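Side-chain contacts in glucan-binding protein C, GbpC (Streptococcus mutans UA159, PDB 5UQZ), which probably binds glucan at the cell surface and mediates sucrose-dependent and sucrose-independent adherence, here a piece holding its calcium-binding beta-supersandwich: residues D266-A271 with N277-D282; Q98-D103 with D121-M126. All blocks are in the same frame, centred on the assembly; numbering follows the deposited sequence.

Contact 1: D266-A271 with N277-D282; sequences DNQYKA and NGDGAD
Asp279 meets 266-271 with both carboxylate oxygens, taking the amide of Gln268 on one and the phenol of Tyr269 on the other. Gln268 NE2 lies 2.8 Å from Asp279 OD1, on its anti side and somewhat out of the carboxylate plane; Tyr269 OH donates to Asp279 OD2 over 2.7 Å, on the syn side, with the ring plane perpendicular to the carboxylate. A chi1 of -167° lays Gln268 CG over one face of the Tyr269 ring, offset toward the rim, and the bend at chi2 (78°) turns the amide to Asp279.

The tightly packed part is where the backbones approach: Gly278 N donates almost straight to Gln268 O, a water bridges that same oxygen to Asp279 N, and Gln268 NE2 comes within 3.5 Å of Gly278 CA. Next to it, Asn277 OD1 accepts from Lys270 N at 2.9 Å, while the extended Lys270 chain passes the Asn277 amide on its way to a salt bridge with Glu34 of the long helix 3-51. The looser side holds exposed Asp279 and partly exposed Tyr269; a second water joins Asn277 OD1 to Ala271 N.

Gln268 OE1 accepts from Asn226, a calcium ligand. Directional polar bonds thus tie two nearby parts of the long loop between strands 260-263 and 303-306, and Gln268, in the second shell, probably helps position the first-shell ligand Asn226.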
# COMPACT_ATOMS: atom_id res chain seq x y z
N ASP A 266 12.78 -8.97 4.59
CA ASP A 266 11.46 -9.43 4.18
C ASP A 266 10.45 -9.09 5.26
O ASP A 266 10.68 -9.34 6.44
CB ASP A 266 11.56 -10.94 3.93
CG ASP A 266 10.23 -11.59 3.45
OD1 ASP A 266 9.24 -11.51 4.18
OD2 ASP A 266 10.17 -12.25 2.37
N ASN A 267 9.34 -8.47 4.86
CA ASN A 267 8.25 -8.17 5.78
C ASN A 267 6.96 -8.83 5.33
O ASN A 267 5.88 -8.49 5.83
CB ASN A 267 8.07 -6.67 5.96
CG ASN A 267 7.66 -5.94 4.69
OD1 ASN A 267 7.39 -6.58 3.67
ND2 ASN A 267 7.61 -4.61 4.75
N GLN A 268 7.06 -9.81 4.41
CA GLN A 268 5.88 -10.40 3.80
C GLN A 268 5.53 -11.79 4.34
O GLN A 268 4.34 -12.14 4.39
CB GLN A 268 6.12 -10.56 2.29
CG GLN A 268 4.85 -10.87 1.49
CD GLN A 268 3.99 -9.63 1.26
OE1 GLN A 268 4.50 -8.51 1.18
NE2 GLN A 268 2.69 -9.81 1.16
N TYR A 269 6.53 -12.60 4.71
CA TYR A 269 6.29 -13.98 5.13
C TYR A 269 6.94 -14.24 6.47
O TYR A 269 8.15 -14.04 6.63
CB TYR A 269 6.91 -14.95 4.08
CG TYR A 269 6.15 -14.88 2.77
CD1 TYR A 269 4.87 -15.43 2.65
CD2 TYR A 269 6.68 -14.20 1.66
CE1 TYR A 269 4.13 -15.29 1.48
CE2 TYR A 269 5.95 -14.08 0.48
CZ TYR A 269 4.68 -14.60 0.41
OH TYR A 269 3.94 -14.47 -0.75
N LYS A 270 6.15 -14.74 7.42
CA LYS A 270 6.72 -15.22 8.67
C LYS A 270 7.80 -16.26 8.40
O LYS A 270 8.78 -16.35 9.15
CB LYS A 270 5.62 -15.81 9.55
CG LYS A 270 4.64 -14.76 10.04
CD LYS A 270 3.68 -15.43 11.02
CE LYS A 270 2.61 -14.54 11.53
NZ LYS A 270 1.84 -15.36 12.56
N ALA A 271 7.64 -17.08 7.36
CA ALA A 271 8.65 -18.10 7.05
C ALA A 271 10.00 -17.48 6.72
O ALA A 271 11.03 -18.15 6.81
CB ALA A 271 8.20 -18.95 5.86
N ASN A 277 2.29 -12.16 8.46
CA ASN A 277 2.17 -12.43 7.03
C ASN A 277 1.43 -11.29 6.35
O ASN A 277 0.43 -10.78 6.87
CB ASN A 277 1.39 -13.72 6.80
CG ASN A 277 2.22 -14.94 7.16
OD1 ASN A 277 3.39 -15.05 6.76
ND2 ASN A 277 1.62 -15.87 7.89
N GLY A 278 1.90 -10.91 5.16
CA GLY A 278 1.27 -9.88 4.39
C GLY A 278 0.11 -10.34 3.54
O GLY A 278 -0.78 -9.52 3.25
N ASP A 279 0.14 -11.60 3.09
CA ASP A 279 -0.79 -12.11 2.08
C ASP A 279 -2.11 -12.48 2.71
O ASP A 279 -2.21 -12.75 3.92
CB ASP A 279 -0.32 -13.41 1.41
CG ASP A 279 0.91 -13.27 0.54
OD1 ASP A 279 1.37 -12.16 0.26
OD2 ASP A 279 1.41 -14.36 0.07
N GLY A 280 -3.14 -12.56 1.86
CA GLY A 280 -4.41 -13.13 2.22
C GLY A 280 -5.35 -12.13 2.86
O GLY A 280 -4.99 -10.98 3.16
N ALA A 281 -6.58 -12.58 3.11
CA ALA A 281 -7.58 -11.72 3.71
C ALA A 281 -7.17 -11.25 5.09
O ALA A 281 -7.58 -10.16 5.53
CB ALA A 281 -8.93 -12.44 3.78
N ASP A 282 -6.39 -12.05 5.82
CA ASP A 282 -5.97 -11.72 7.17
C ASP A 282 -4.58 -11.13 7.24
O ASP A 282 -4.08 -10.85 8.34
CB ASP A 282 -6.06 -12.96 8.08
CG ASP A 282 -7.46 -13.53 8.14
OD1 ASP A 282 -8.43 -12.75 8.01
OD2 ASP A 282 -7.58 -14.76 8.32
O HOH W 1 2.10 -13.71 3.58
O HOH W 2 4.98 -17.31 6.08

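Contact 2: Q98-D103 with D121-M126; sequences QQYNTD and DTWFKM
The six-membered ring of Trp123 receives two side chains, the amide of Gln99 at the end of helix 96-99 and the phenol of Tyr100 just beyond it. Tyr100 presents the far end of its ring: CZ lies 3.7 Å from Trp123 CZ3, and OH is 3.4 Å from Trp123 CH2. The ring planes are inclined by 33° with centroids 5.6 Å apart, an oblique aromatic contact. Gln99, extended beyond CG (chi2 166°), carries its amide to the indole, turned 41° from its plane; the 2.9 Å between NE2 and Trp123 CH2 is unusually short, and its detail is doubtful.

Behind this first shell, the Tyr100 ring also stacks on Phe181 of strand 180-184. Asn101 then holds the turn: its ND2 donates to Gln98 OE1, and its OD1 accepts from Asp103 N at 2.9 Å in an Asx turn. Trp123 projects from strand 122-127, which pairs with strand 167-172 as the outermost of four strands; its backbone hydrogen-bonds on to Leu83, and its side chain touches Asn171.

No hydrogen bond crosses between the two segments, so the helix end meets the sheet mainly through the packing of Tyr100 on Trp123, while hydrogen bonds position the turn and the strand behind it.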
# COMPACT_ATOMS: atom_id res chain seq x y z
N GLN A 98 -0.47 -10.55 -15.12
CA GLN A 98 -0.60 -10.57 -16.58
C GLN A 98 -1.20 -9.28 -17.11
O GLN A 98 -0.85 -8.85 -18.21
CB GLN A 98 -1.45 -11.73 -17.05
CG GLN A 98 -0.78 -13.12 -16.90
CD GLN A 98 0.56 -13.30 -17.66
OE1 GLN A 98 1.00 -12.48 -18.47
NE2 GLN A 98 1.22 -14.42 -17.39
N GLN A 99 -2.13 -8.67 -16.37
CA GLN A 99 -2.68 -7.39 -16.80
C GLN A 99 -1.60 -6.34 -16.94
O GLN A 99 -1.73 -5.43 -17.77
CB GLN A 99 -3.71 -6.94 -15.78
CG GLN A 99 -4.56 -5.81 -16.21
CD GLN A 99 -5.75 -5.69 -15.29
OE1 GLN A 99 -6.32 -6.70 -14.82
NE2 GLN A 99 -6.13 -4.47 -15.01
N TYR A 100 -0.53 -6.43 -16.14
CA TYR A 100 0.56 -5.48 -16.23
C TYR A 100 1.75 -6.04 -16.98
O TYR A 100 2.82 -5.43 -16.98
CB TYR A 100 0.95 -4.98 -14.84
CG TYR A 100 -0.08 -3.98 -14.32
CD1 TYR A 100 0.05 -2.61 -14.60
CD2 TYR A 100 -1.20 -4.41 -13.62
CE1 TYR A 100 -0.88 -1.71 -14.13
CE2 TYR A 100 -2.14 -3.52 -13.15
CZ TYR A 100 -1.99 -2.15 -13.45
OH TYR A 100 -2.91 -1.25 -12.96
N ASN A 101 1.58 -7.16 -17.68
CA ASN A 101 2.65 -7.69 -18.51
C ASN A 101 2.65 -6.91 -19.82
O ASN A 101 1.87 -7.18 -20.72
CB ASN A 101 2.45 -9.18 -18.74
CG ASN A 101 3.57 -9.76 -19.56
OD1 ASN A 101 4.41 -9.02 -20.10
ND2 ASN A 101 3.63 -11.09 -19.64
N THR A 102 3.54 -5.91 -19.92
CA THR A 102 3.59 -5.06 -21.11
C THR A 102 3.94 -5.84 -22.37
O THR A 102 3.72 -5.33 -23.48
CB THR A 102 4.52 -3.87 -20.87
OG1 THR A 102 5.75 -4.32 -20.27
CG2 THR A 102 3.88 -2.86 -19.91
N ASP A 103 4.49 -7.06 -22.25
CA ASP A 103 4.71 -7.86 -23.45
C ASP A 103 3.39 -8.23 -24.14
O ASP A 103 3.40 -8.63 -25.31
CB ASP A 103 5.35 -9.20 -23.08
CG ASP A 103 6.80 -9.08 -22.63
OD1 ASP A 103 7.41 -8.02 -22.76
OD2 ASP A 103 7.33 -10.12 -22.18
N ASP A 121 -11.75 6.16 -13.73
CA ASP A 121 -10.37 5.71 -13.73
C ASP A 121 -9.88 5.60 -15.17
O ASP A 121 -10.61 5.17 -16.05
CB ASP A 121 -10.26 4.34 -13.06
CG ASP A 121 -10.68 4.33 -11.60
OD1 ASP A 121 -10.72 5.39 -10.93
OD2 ASP A 121 -10.92 3.21 -11.10
N THR A 122 -8.62 5.99 -15.39
CA THR A 122 -8.08 6.11 -16.75
C THR A 122 -6.83 5.26 -16.88
O THR A 122 -6.02 5.19 -15.97
CB THR A 122 -7.75 7.61 -16.95
OG1 THR A 122 -8.98 8.36 -16.86
CG2 THR A 122 -7.12 7.91 -18.30
N TRP A 123 -6.62 4.63 -18.02
CA TRP A 123 -5.46 3.76 -18.26
C TRP A 123 -4.60 4.35 -19.36
O TRP A 123 -5.13 4.78 -20.40
CB TRP A 123 -5.95 2.38 -18.71
CG TRP A 123 -6.52 1.50 -17.66
CD1 TRP A 123 -7.82 1.51 -17.19
CD2 TRP A 123 -5.86 0.42 -16.99
NE1 TRP A 123 -7.99 0.50 -16.26
CE2 TRP A 123 -6.81 -0.18 -16.13
CE3 TRP A 123 -4.57 -0.08 -17.04
CZ2 TRP A 123 -6.48 -1.28 -15.34
CZ3 TRP A 123 -4.24 -1.15 -16.26
CH2 TRP A 123 -5.19 -1.74 -15.41
N PHE A 124 -3.28 4.29 -19.17
CA PHE A 124 -2.37 4.79 -20.18
C PHE A 124 -0.99 4.20 -19.94
O PHE A 124 -0.70 3.67 -18.87
CB PHE A 124 -2.29 6.34 -20.21
CG PHE A 124 -2.06 6.98 -18.88
CD1 PHE A 124 -0.80 7.10 -18.33
CD2 PHE A 124 -3.15 7.48 -18.17
CE1 PHE A 124 -0.62 7.74 -17.08
CE2 PHE A 124 -2.97 8.10 -16.95
CZ PHE A 124 -1.70 8.22 -16.42
N LYS A 125 -0.14 4.30 -20.96
CA LYS A 125 1.27 3.95 -20.82
C LYS A 125 2.05 5.23 -20.56
O LYS A 125 1.87 6.22 -21.26
CB LYS A 125 1.72 3.33 -22.15
CG LYS A 125 3.07 2.71 -22.20
CD LYS A 125 3.60 2.58 -23.64
CE LYS A 125 2.68 1.78 -24.49
NZ LYS A 125 3.35 1.40 -25.78
N MET A 126 2.89 5.20 -19.55
CA MET A 126 3.84 6.28 -19.34
C MET A 126 5.15 5.97 -20.05
O MET A 126 5.49 4.81 -20.28
CB MET A 126 4.13 6.47 -17.85
CG MET A 126 2.97 7.10 -17.08
SD MET A 126 3.30 7.36 -15.35
CE MET A 126 4.24 8.88 -15.39

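Along the chain the two contacts come in series: contact 2 is complete before contact 1 begins, and both lie within the glucan-binding protein C family region. Their centres are 26 Å apart and their nearest atoms about 16 Å, so they do not touch. Contact 2 packs the end of helix 96-99 on the four-stranded antiparallel sheet, whereas contact 1 ties together two parts of a long loop that follows strand 260-263 of the nine-stranded sheet. The calcium ion is about 7 Å from the side chain of Gln268 and about 12 Å from that of Tyr100. The two contacts thus join different parts of the fold: contact 1, mainly polar, lies nearer the calcium site, and contact 2, mainly aromatic, lies farther from it.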